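Long-range contacts in tubulin-binding cofactor A (Leishmania major, PDB 4CQI), which probably acts as a chaperone that binds beta-tubulin early in the tubulin folding pathway and holds it in a quasi-native state: residues T27-V32 with D94-L99; L35-D41 with R87-V92; E52-L56 with Q70-V74. All coordinates share one frame; numbering follows the deposited sequence.

Interaction 1 (T27-V32 with D94-L99)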
loop_
_atom_site.group_PDB
_atom_site.type_symbol
_atom_site.label_atom_id
_atom_site.label_comp_id
_atom_site.label_asym_id
_atom_site.label_seq_id
_atom_site.Cartn_x
_atom_site.Cartn_y
_atom_site.Cartn_z
ATOM N N THR A 27 12.630 12.422 -9.711
ATOM C CA THR A 27 11.334 11.782 -10.021
ATOM C C THR A 27 11.332 10.329 -9.547
ATOM O O THR A 27 10.346 9.864 -8.916
ATOM C CB THR A 27 11.036 11.913 -11.519
ATOM O OG1 THR A 27 10.837 13.314 -11.800
ATOM C CG2 THR A 27 9.808 11.133 -11.918
ATOM N N LEU A 28 12.410 9.610 -9.833
ATOM C CA LEU A 28 12.523 8.217 -9.373
ATOM C C LEU A 28 12.363 8.096 -7.857
ATOM O O LEU A 28 11.653 7.213 -7.357
ATOM C CB LEU A 28 13.822 7.576 -9.834
ATOM C CG LEU A 28 14.054 6.096 -9.574
ATOM C CD1 LEU A 28 12.890 5.234 -10.083
ATOM C CD2 LEU A 28 15.388 5.616 -10.189
ATOM N N ARG A 29 13.044 8.982 -7.133
ATOM C CA ARG A 29 12.958 9.030 -5.671
ATOM C C ARG A 29 11.525 9.237 -5.187
ATOM O O ARG A 29 11.060 8.523 -4.286
ATOM C CB ARG A 29 13.903 10.148 -5.160
ATOM C CG ARG A 29 14.262 10.121 -3.690
ATOM C CD ARG A 29 15.375 11.148 -3.401
ATOM N NE ARG A 29 16.713 10.655 -3.779
ATOM C CZ ARG A 29 17.524 11.179 -4.706
ATOM N NH1 ARG A 29 17.173 12.261 -5.410
ATOM N NH2 ARG A 29 18.713 10.622 -4.933
ATOM N N ILE A 30 10.809 10.202 -5.781
ATOM C CA ILE A 30 9.428 10.476 -5.430
ATOM C C ILE A 30 8.561 9.251 -5.675
ATOM O O ILE A 30 7.718 8.905 -4.836
ATOM C CB ILE A 30 8.859 11.664 -6.233
ATOM C CG1 ILE A 30 9.515 12.985 -5.799
ATOM C CG2 ILE A 30 7.335 11.755 -6.089
ATOM C CD1 ILE A 30 9.400 14.067 -6.873
ATOM N N LYS A 31 8.751 8.614 -6.817
ATOM C CA LYS A 31 7.947 7.420 -7.137
ATOM C C LYS A 31 8.239 6.252 -6.171
ATOM O O LYS A 31 7.313 5.565 -5.741
ATOM C CB LYS A 31 8.114 7.006 -8.589
ATOM C CG LYS A 31 7.621 8.026 -9.614
ATOM C CD LYS A 31 7.726 7.450 -11.038
ATOM C CE LYS A 31 7.244 8.492 -12.068
ATOM N NZ LYS A 31 5.800 8.837 -11.944
ATOM N N VAL A 32 9.511 6.067 -5.793
ATOM C CA VAL A 32 9.889 5.013 -4.851
ATOM C C VAL A 32 9.255 5.305 -3.499
ATOM O O VAL A 32 8.700 4.391 -2.866
ATOM C CB VAL A 32 11.428 4.850 -4.755
ATOM C CG1 VAL A 32 11.829 3.977 -3.553
ATOM C CG2 VAL A 32 11.948 4.266 -6.069
ATOM N N ASP A 94 3.613 2.252 -12.556
ATOM C CA ASP A 94 4.111 3.578 -12.812
ATOM C C ASP A 94 5.642 3.640 -12.688
ATOM O O ASP A 94 6.339 4.214 -13.563
ATOM C CB ASP A 94 3.458 4.571 -11.867
ATOM C CG ASP A 94 3.815 6.004 -12.195
ATOM O OD1 ASP A 94 3.480 6.457 -13.326
ATOM O OD2 ASP A 94 4.356 6.705 -11.325
ATOM N N LEU A 95 6.167 3.019 -11.632
ATOM C CA LEU A 95 7.599 2.997 -11.379
ATOM C C LEU A 95 8.278 2.176 -12.412
ATOM O O LEU A 95 9.290 2.584 -12.999
ATOM C CB LEU A 95 7.891 2.476 -9.943
ATOM C CG LEU A 95 9.328 2.364 -9.459
ATOM C CD1 LEU A 95 10.134 3.667 -9.624
ATOM C CD2 LEU A 95 9.376 1.857 -8.006
ATOM N N SER A 96 7.741 0.996 -12.681
ATOM C CA SER A 96 8.275 0.130 -13.694
ATOM C C SER A 96 8.335 0.769 -15.104
ATOM O O SER A 96 9.353 0.641 -15.824
ATOM C CB SER A 96 7.426 -1.150 -13.765
ATOM O OG SER A 96 7.955 -2.034 -14.740
ATOM N N ASP A 97 7.261 1.439 -15.485
ATOM C CA ASP A 97 7.231 2.224 -16.738
ATOM C C ASP A 97 8.320 3.302 -16.730
ATOM O O ASP A 97 9.006 3.458 -17.715
ATOM C CB ASP A 97 5.875 2.901 -16.933
ATOM C CG ASP A 97 4.773 1.923 -17.391
ATOM O OD1 ASP A 97 5.049 0.728 -17.635
ATOM O OD2 ASP A 97 3.615 2.383 -17.468
ATOM N N TYR A 98 8.456 4.054 -15.639
ATOM C CA TYR A 98 9.445 5.137 -15.549
ATOM C C TYR A 98 10.860 4.604 -15.726
ATOM O O TYR A 98 11.692 5.229 -16.409
ATOM C CB TYR A 98 9.351 5.897 -14.220
ATOM C CG TYR A 98 10.117 7.206 -14.248
ATOM C CD1 TYR A 98 9.687 8.252 -15.034
ATOM C CD2 TYR A 98 11.295 7.382 -13.517
ATOM C CE1 TYR A 98 10.371 9.428 -15.112
ATOM C CE2 TYR A 98 11.988 8.561 -13.578
ATOM C CZ TYR A 98 11.533 9.591 -14.391
ATOM O OH TYR A 98 12.209 10.794 -14.469
ATOM N N LEU A 99 11.127 3.459 -15.106
ATOM C CA LEU A 99 12.428 2.806 -15.219
ATOM C C LEU A 99 12.753 2.371 -16.641
ATOM O O LEU A 99 13.929 2.243 -16.983
ATOM C CB LEU A 99 12.573 1.632 -14.249
ATOM C CG LEU A 99 12.698 2.016 -12.766
ATOM C CD1 LEU A 99 12.471 0.793 -11.894
ATOM C CD2 LEU A 99 14.105 2.587 -12.448
#

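Interaction 2 (L35-D41 with R87-V92)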
loop_
_atom_site.group_PDB
_atom_site.type_symbol
_atom_site.label_atom_id
_atom_site.label_comp_id
_atom_site.label_asym_id
_atom_site.label_seq_id
_atom_site.Cartn_x
_atom_site.Cartn_y
_atom_site.Cartn_z
ATOM N N LEU A 35 5.515 4.548 -3.578
ATOM C CA LEU A 35 5.257 3.123 -3.589
ATOM C C LEU A 35 5.411 2.549 -2.163
ATOM O O LEU A 35 4.572 1.765 -1.695
ATOM C CB LEU A 35 6.177 2.370 -4.563
ATOM C CG LEU A 35 6.118 0.835 -4.500
ATOM C CD1 LEU A 35 4.701 0.227 -4.600
ATOM C CD2 LEU A 35 7.038 0.214 -5.543
ATOM N N LYS A 36 6.500 2.938 -1.509
ATOM C CA LYS A 36 6.735 2.516 -0.143
ATOM C C LYS A 36 5.530 2.871 0.744
ATOM O O LYS A 36 5.088 2.034 1.539
ATOM C CB LYS A 36 8.022 3.193 0.391
ATOM C CG LYS A 36 8.404 2.764 1.799
ATOM C CD LYS A 36 9.781 3.315 2.204
ATOM C CE LYS A 36 9.850 3.778 3.669
ATOM N NZ LYS A 36 9.479 2.760 4.700
ATOM N N ARG A 37 5.004 4.087 0.609
ATOM C CA ARG A 37 3.780 4.499 1.378
ATOM C C ARG A 37 2.554 3.633 1.075
ATOM O O ARG A 37 1.869 3.244 2.010
ATOM C CB ARG A 37 3.467 5.987 1.215
ATOM C CG ARG A 37 4.237 6.862 2.189
ATOM C CD ARG A 37 3.788 8.297 2.117
ATOM N NE ARG A 37 4.011 8.828 0.790
ATOM C CZ ARG A 37 5.112 9.484 0.431
ATOM N NH1 ARG A 37 6.076 9.700 1.313
ATOM N NH2 ARG A 37 5.226 9.925 -0.797
ATOM N N THR A 38 2.298 3.279 -0.187
ATOM C CA THR A 38 1.176 2.391 -0.501
ATOM C C THR A 38 1.366 1.014 0.132
ATOM O O THR A 38 0.401 0.351 0.512
ATOM C CB THR A 38 0.909 2.234 -2.011
ATOM O OG1 THR A 38 1.978 1.482 -2.625
ATOM C CG2 THR A 38 0.778 3.606 -2.712
ATOM N N ILE A 39 2.608 0.553 0.249
ATOM C CA ILE A 39 2.816 -0.757 0.850
ATOM C C ILE A 39 2.516 -0.713 2.369
ATOM O O ILE A 39 1.863 -1.608 2.901
ATOM C CB ILE A 39 4.214 -1.298 0.533
ATOM C CG1 ILE A 39 4.346 -1.467 -0.973
ATOM C CG2 ILE A 39 4.488 -2.626 1.224
ATOM C CD1 ILE A 39 5.769 -1.677 -1.436
ATOM N N LYS A 40 2.998 0.332 3.055
ATOM C CA LYS A 40 2.724 0.492 4.469
ATOM C C LYS A 40 1.209 0.643 4.689
ATOM O O LYS A 40 0.646 0.034 5.617
ATOM C CB LYS A 40 3.496 1.690 5.044
ATOM C CG LYS A 40 5.020 1.613 4.905
ATOM C CD LYS A 40 5.618 0.423 5.630
ATOM C CE LYS A 40 7.104 0.663 5.943
ATOM N NZ LYS A 40 7.793 -0.561 6.469
ATOM N N ASP A 41 0.548 1.380 3.801
ATOM C CA ASP A 41 -0.932 1.501 3.859
ATOM C C ASP A 41 -1.619 0.149 3.900
ATOM O O ASP A 41 -2.571 -0.050 4.667
ATOM C CB ASP A 41 -1.516 2.369 2.709
ATOM C CG ASP A 41 -1.181 3.867 2.833
ATOM O OD1 ASP A 41 -0.798 4.305 3.941
ATOM O OD2 ASP A 41 -1.266 4.588 1.807
ATOM N N ARG A 87 -3.846 0.138 -5.364
ATOM C CA ARG A 87 -2.929 1.267 -5.307
ATOM C C ARG A 87 -1.481 0.850 -5.356
ATOM O O ARG A 87 -0.672 1.510 -6.021
ATOM C CB ARG A 87 -3.193 2.183 -4.089
ATOM C CG ARG A 87 -4.553 2.878 -4.068
ATOM C CD ARG A 87 -4.820 3.506 -2.703
ATOM N NE ARG A 87 -3.883 4.610 -2.410
ATOM C CZ ARG A 87 -2.991 4.637 -1.427
ATOM N NH1 ARG A 87 -2.866 3.629 -0.549
ATOM N NH2 ARG A 87 -2.232 5.723 -1.304
ATOM N N ILE A 88 -1.109 -0.241 -4.683
ATOM C CA ILE A 88 0.252 -0.753 -4.775
ATOM C C ILE A 88 0.543 -1.121 -6.195
ATOM O O ILE A 88 1.561 -0.709 -6.764
ATOM C CB ILE A 88 0.509 -1.994 -3.897
ATOM C CG1 ILE A 88 0.469 -1.614 -2.405
ATOM C CG2 ILE A 88 1.867 -2.616 -4.232
ATOM C CD1 ILE A 88 0.302 -2.833 -1.470
ATOM N N MET A 89 -0.358 -1.907 -6.808
ATOM C CA MET A 89 -0.110 -2.329 -8.178
ATOM C C MET A 89 -0.017 -1.175 -9.167
ATOM O O MET A 89 0.815 -1.235 -10.062
ATOM C CB MET A 89 -1.139 -3.370 -8.611
ATOM C CG MET A 89 -1.110 -4.651 -7.812
ATOM S SD MET A 89 0.380 -5.641 -8.055
ATOM C CE MET A 89 1.549 -4.931 -6.982
ATOM N N ALA A 90 -0.830 -0.143 -9.015
ATOM C CA ALA A 90 -0.778 1.012 -9.915
ATOM C C ALA A 90 0.559 1.759 -9.753
ATOM O O ALA A 90 1.172 2.200 -10.748
ATOM C CB ALA A 90 -1.969 1.960 -9.678
ATOM N N SER A 91 1.040 1.815 -8.518
ATOM C CA SER A 91 2.330 2.452 -8.209
ATOM C C SER A 91 3.522 1.641 -8.741
ATOM O O SER A 91 4.513 2.209 -9.253
ATOM C CB SER A 91 2.397 2.689 -6.681
ATOM O OG SER A 91 3.596 3.348 -6.332
ATOM N N VAL A 92 3.436 0.326 -8.645
ATOM C CA VAL A 92 4.463 -0.573 -9.176
ATOM C C VAL A 92 4.586 -0.389 -10.685
ATOM O O VAL A 92 5.706 -0.268 -11.212
ATOM C CB VAL A 92 4.212 -2.048 -8.813
ATOM C CG1 VAL A 92 5.136 -2.986 -9.631
ATOM C CG2 VAL A 92 4.394 -2.287 -7.302
HETATM O O HOH W 1 -0.267 6.340 0.148
#

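Interaction 3 (E52-L56 with Q70-V74)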
loop_
_atom_site.group_PDB
_atom_site.type_symbol
_atom_site.label_atom_id
_atom_site.label_comp_id
_atom_site.label_asym_id
_atom_site.label_seq_id
_atom_site.Cartn_x
_atom_site.Cartn_y
_atom_site.Cartn_z
ATOM N N GLU A 52 -11.009 -4.461 13.573
ATOM C CA GLU A 52 -12.428 -4.114 13.362
ATOM C C GLU A 52 -13.315 -5.287 13.664
ATOM O O GLU A 52 -14.430 -5.112 14.181
ATOM C CB GLU A 52 -12.726 -3.631 11.955
ATOM C CG GLU A 52 -12.000 -2.354 11.486
ATOM C CD GLU A 52 -12.520 -1.013 12.022
ATOM O OE1 GLU A 52 -13.155 -0.945 13.109
ATOM O OE2 GLU A 52 -12.236 -0.006 11.336
ATOM N N LEU A 53 -12.833 -6.484 13.346
ATOM C CA LEU A 53 -13.531 -7.713 13.656
ATOM C C LEU A 53 -13.596 -7.954 15.185
ATOM O O LEU A 53 -14.585 -8.490 15.700
ATOM C CB LEU A 53 -12.876 -8.897 12.957
ATOM C CG LEU A 53 -13.066 -9.029 11.433
ATOM C CD1 LEU A 53 -12.051 -9.970 10.777
ATOM C CD2 LEU A 53 -14.475 -9.498 11.108
ATOM N N GLN A 54 -12.534 -7.594 15.886
ATOM C CA GLN A 54 -12.521 -7.626 17.353
ATOM C C GLN A 54 -13.417 -6.532 17.946
ATOM O O GLN A 54 -14.141 -6.757 18.913
ATOM C CB GLN A 54 -11.075 -7.418 17.877
ATOM C CG GLN A 54 -10.062 -8.520 17.560
ATOM C CD GLN A 54 -8.583 -8.042 17.603
ATOM O OE1 GLN A 54 -8.255 -6.947 18.101
ATOM N NE2 GLN A 54 -7.685 -8.875 17.066
ATOM N N ARG A 55 -13.333 -5.337 17.374
ATOM C CA ARG A 55 -14.078 -4.172 17.826
ATOM C C ARG A 55 -15.564 -4.445 17.669
ATOM O O ARG A 55 -16.361 -4.031 18.519
ATOM C CB ARG A 55 -13.628 -2.920 17.053
ATOM C CG ARG A 55 -14.427 -1.652 17.340
ATOM C CD ARG A 55 -13.718 -0.423 16.780
ATOM N NE ARG A 55 -12.330 -0.313 17.265
ATOM C CZ ARG A 55 -11.223 -0.242 16.514
ATOM N NH1 ARG A 55 -11.280 -0.206 15.184
ATOM N NH2 ARG A 55 -10.027 -0.181 17.109
ATOM N N LEU A 56 -15.923 -5.203 16.628
ATOM C CA LEU A 56 -17.295 -5.741 16.441
ATOM C C LEU A 56 -17.741 -6.617 17.619
ATOM O O LEU A 56 -18.792 -6.362 18.213
ATOM C CB LEU A 56 -17.396 -6.550 15.129
ATOM C CG LEU A 56 -18.754 -7.131 14.692
ATOM C CD1 LEU A 56 -19.810 -6.033 14.616
ATOM C CD2 LEU A 56 -18.641 -7.857 13.351
ATOM N N GLN A 70 -20.953 -1.085 13.254
ATOM C CA GLN A 70 -19.638 -1.749 13.165
ATOM C C GLN A 70 -19.614 -2.867 12.132
ATOM O O GLN A 70 -18.549 -3.175 11.577
ATOM C CB GLN A 70 -19.179 -2.257 14.535
ATOM C CG GLN A 70 -17.743 -2.794 14.595
ATOM C CD GLN A 70 -16.666 -1.786 14.191
ATOM O OE1 GLN A 70 -16.867 -0.552 14.202
ATOM N NE2 GLN A 70 -15.487 -2.318 13.846
ATOM N N THR A 71 -20.767 -3.491 11.880
ATOM C CA THR A 71 -20.885 -4.455 10.794
ATOM C C THR A 71 -20.519 -3.791 9.451
ATOM O O THR A 71 -19.759 -4.368 8.641
ATOM C CB THR A 71 -22.295 -5.084 10.730
ATOM O OG1 THR A 71 -22.470 -5.903 11.878
ATOM C CG2 THR A 71 -22.442 -5.977 9.490
ATOM N N LYS A 72 -21.060 -2.606 9.233
ATOM C CA LYS A 72 -20.794 -1.816 8.029
ATOM C C LYS A 72 -19.317 -1.363 7.941
ATOM O O LYS A 72 -18.709 -1.402 6.866
ATOM C CB LYS A 72 -21.743 -0.605 7.970
ATOM C CG LYS A 72 -23.184 -1.000 7.582
ATOM C CD LYS A 72 -24.260 -0.041 8.100
ATOM C CE LYS A 72 -25.665 -0.631 7.918
ATOM N NZ LYS A 72 -26.710 0.033 8.762
ATOM N N VAL A 73 -18.730 -0.975 9.079
ATOM C CA VAL A 73 -17.303 -0.591 9.117
ATOM C C VAL A 73 -16.384 -1.793 8.817
ATOM O O VAL A 73 -15.389 -1.621 8.110
ATOM C CB VAL A 73 -16.952 0.034 10.467
ATOM C CG1 VAL A 73 -15.451 0.230 10.661
ATOM C CG2 VAL A 73 -17.708 1.341 10.669
ATOM N N VAL A 74 -16.722 -2.974 9.344
ATOM C CA VAL A 74 -15.959 -4.206 9.087
ATOM C C VAL A 74 -15.998 -4.538 7.597
ATOM O O VAL A 74 -14.956 -4.866 6.983
ATOM C CB VAL A 74 -16.479 -5.397 9.927
ATOM C CG1 VAL A 74 -15.908 -6.715 9.436
ATOM C CG2 VAL A 74 -16.156 -5.169 11.415
#

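Interaction 1 (T27-V32 with D94-L99)
K31 reaches from one helix across to another, and from CG onward it runs alongside D94 OD2 while its CD and CE also pass Y98. At the base, K31 CB rests 4.0 Å from L95 CD1. K31 CG is the first atom to come near the carboxylate, 3.9 Å from D94 OD2. CD lies closer still, 3.5 Å from D94 OD2, with Y98 CB its next neighbour, and here the aliphatic chain crosses the tyrosine at about a right angle. CE reaches the ring itself, 3.8 Å from Y98 CG and oblique to it. A bend at chi4 (-65°) then turns the tip to D94, where K31 NZ donates to D94 OD2 at 2.6 Å. This salt bridge uses the syn side of the carboxylate and lies 22° out of its plane. The two helices run antiparallel and belong to the three-helix bundle of the TBCA family, whose third helix, 109-125, packs against the flank where V32 touches A115 and L95 touches M119. Y98 is held a turn beyond D94. Over one face of its ring sits the methyl of T27, a CH-pi contact with CG2 3.8 Å from the centroid, offset toward the rim on the side of the phenolic OH. The T27 hydroxyl is engaged elsewhere, in a hydrogen bond to P23 O. Deeper in, L28 crosses both L95 and L99 at about a right angle. L28 and L95 are buried and meet through their CD1 methyls, modelled closer than a normal carbon contact and so doubtful in detail; L28 CD1 also lies 3.8 Å from L99 CD2. V32 CG2 completes this apolar layer against both methyls of L95.

Interaction 2 (L35-D41 with R87-V92)
L35, T38 and D41 line up against R87, I88, S91 and V92 across a buried antiparallel helix pair, near the middle of the long helical hairpin, where the end of helix 109-125 packs on it to make a three-helix bundle. The signed crossing angle of -163° has the sense of a left-handed coiled coil, in keeping with the coiled coil predicted for this part of the first helix. Among the apolar contacts, L35 and V92 border helix 109-125, L35 through T118 and M119 and V92 through Q123. L35 CD1 approaches V92 CG2 to 3.7 Å and also touches I88 CG2, while I39 and I88 cross at about a right angle through their CG1 atoms. Small polar side chains let the backbones come close. S91, its OG anti to the backbone N, brings that oxygen to 3.2 Å from L35 CA. T38 holds its hydroxyl between the backbone N and the carbonyl carbon (chi1 70°), from where OG1 donates back to L35 O at 2.8 Å. The buried hydroxyl is thus satisfied within its own helix, and across the interface OG1 merely lies against I88 CG1. L35 O accepts a second bond, from I39 N. The methyl of T38 faces the other way and sits over one face of the R87 guanidinium, offset toward its rim. Charge pairing marks the edge of the contact. R87 NH1 donates to D41 OD2 at 3.0 Å, nearly in the guanidinium plane and on the anti lone pair of the oxygen, with the two flat groups almost coplanar; the bond from NH2 to the same oxygen is weak. A water at the guanidinium edge donates to D41 OD2 at 2.6 Å, although its approach to R87 NH2 is short and doubtful.

Interaction 3 (E52-L56 with Q70-V74)
Q70 lays its CG against L56 and its amide against E52 and R55, filling the closest-fitted part of this contact. Its CG is anti to the backbone N and the chain bends at chi2 (59°), which carries NE2 to two acceptors of one residue: E52 OE1 at 2.8 Å and E52 O at 3.0 Å. The two acceptors lie in widely different directions from NE2, and the bonds are fairly straight, at 169° and 158°, so both amide N-H groups are used, each nearly in the amide plane. E52 O is thereby gripped twice, since it already takes the helical bond from L56 N. E52 OE1 is likewise shared: R55 NH1 meets it from one face of the carboxylate and Q70 NE2 from the other. R55 itself has a second salt bridge to E48, and its CG lies against the amide nitrogen of Q70. Around this polar centre the packing stays tight. V74 CG2 comes to 3.3 Å from E52 O, L56 CA sits 3.5 Å from Q70 CG, and V73 CG1 touches the carboxylate of E52 at OE2. L53 starts away from the partner helix, but its CD2 returns to 3.5 Å from V74 CG1. Toward the outer edge the fit relaxes. On the same flank as L53, L56 CD1 lies 3.8 Å from T71 OG1 in a plain van der Waals contact with an exposed threonine, whose hydroxyl is bonded to V67 O in its own helix. This is the pairing of two antiparallel helices close to the turn that joins them, the hairpin from which the TBCA three-helix bundle is built.

In the fold
All three contacts join helix 23-62 to helix 67-100, and they are nested along the chain: interaction 3 lies nearest the turn, interaction 2 encloses it, and interaction 1 is outermost. The centres of interactions 1 and 2 are about 12 Å apart, and the two contacts meet where L95 CD2 packs on L35 CD2. Interaction 3 stands apart, about 25 Å from interaction 2 and 36 Å from interaction 1 between centres, on the opposite side of the chain's centre from interaction 1. Helix 109-125 packs on interactions 1 and 2, making that end a three-helix bundle. The long hairpin is thus paired at both ends and in its middle, as one elongated monomer.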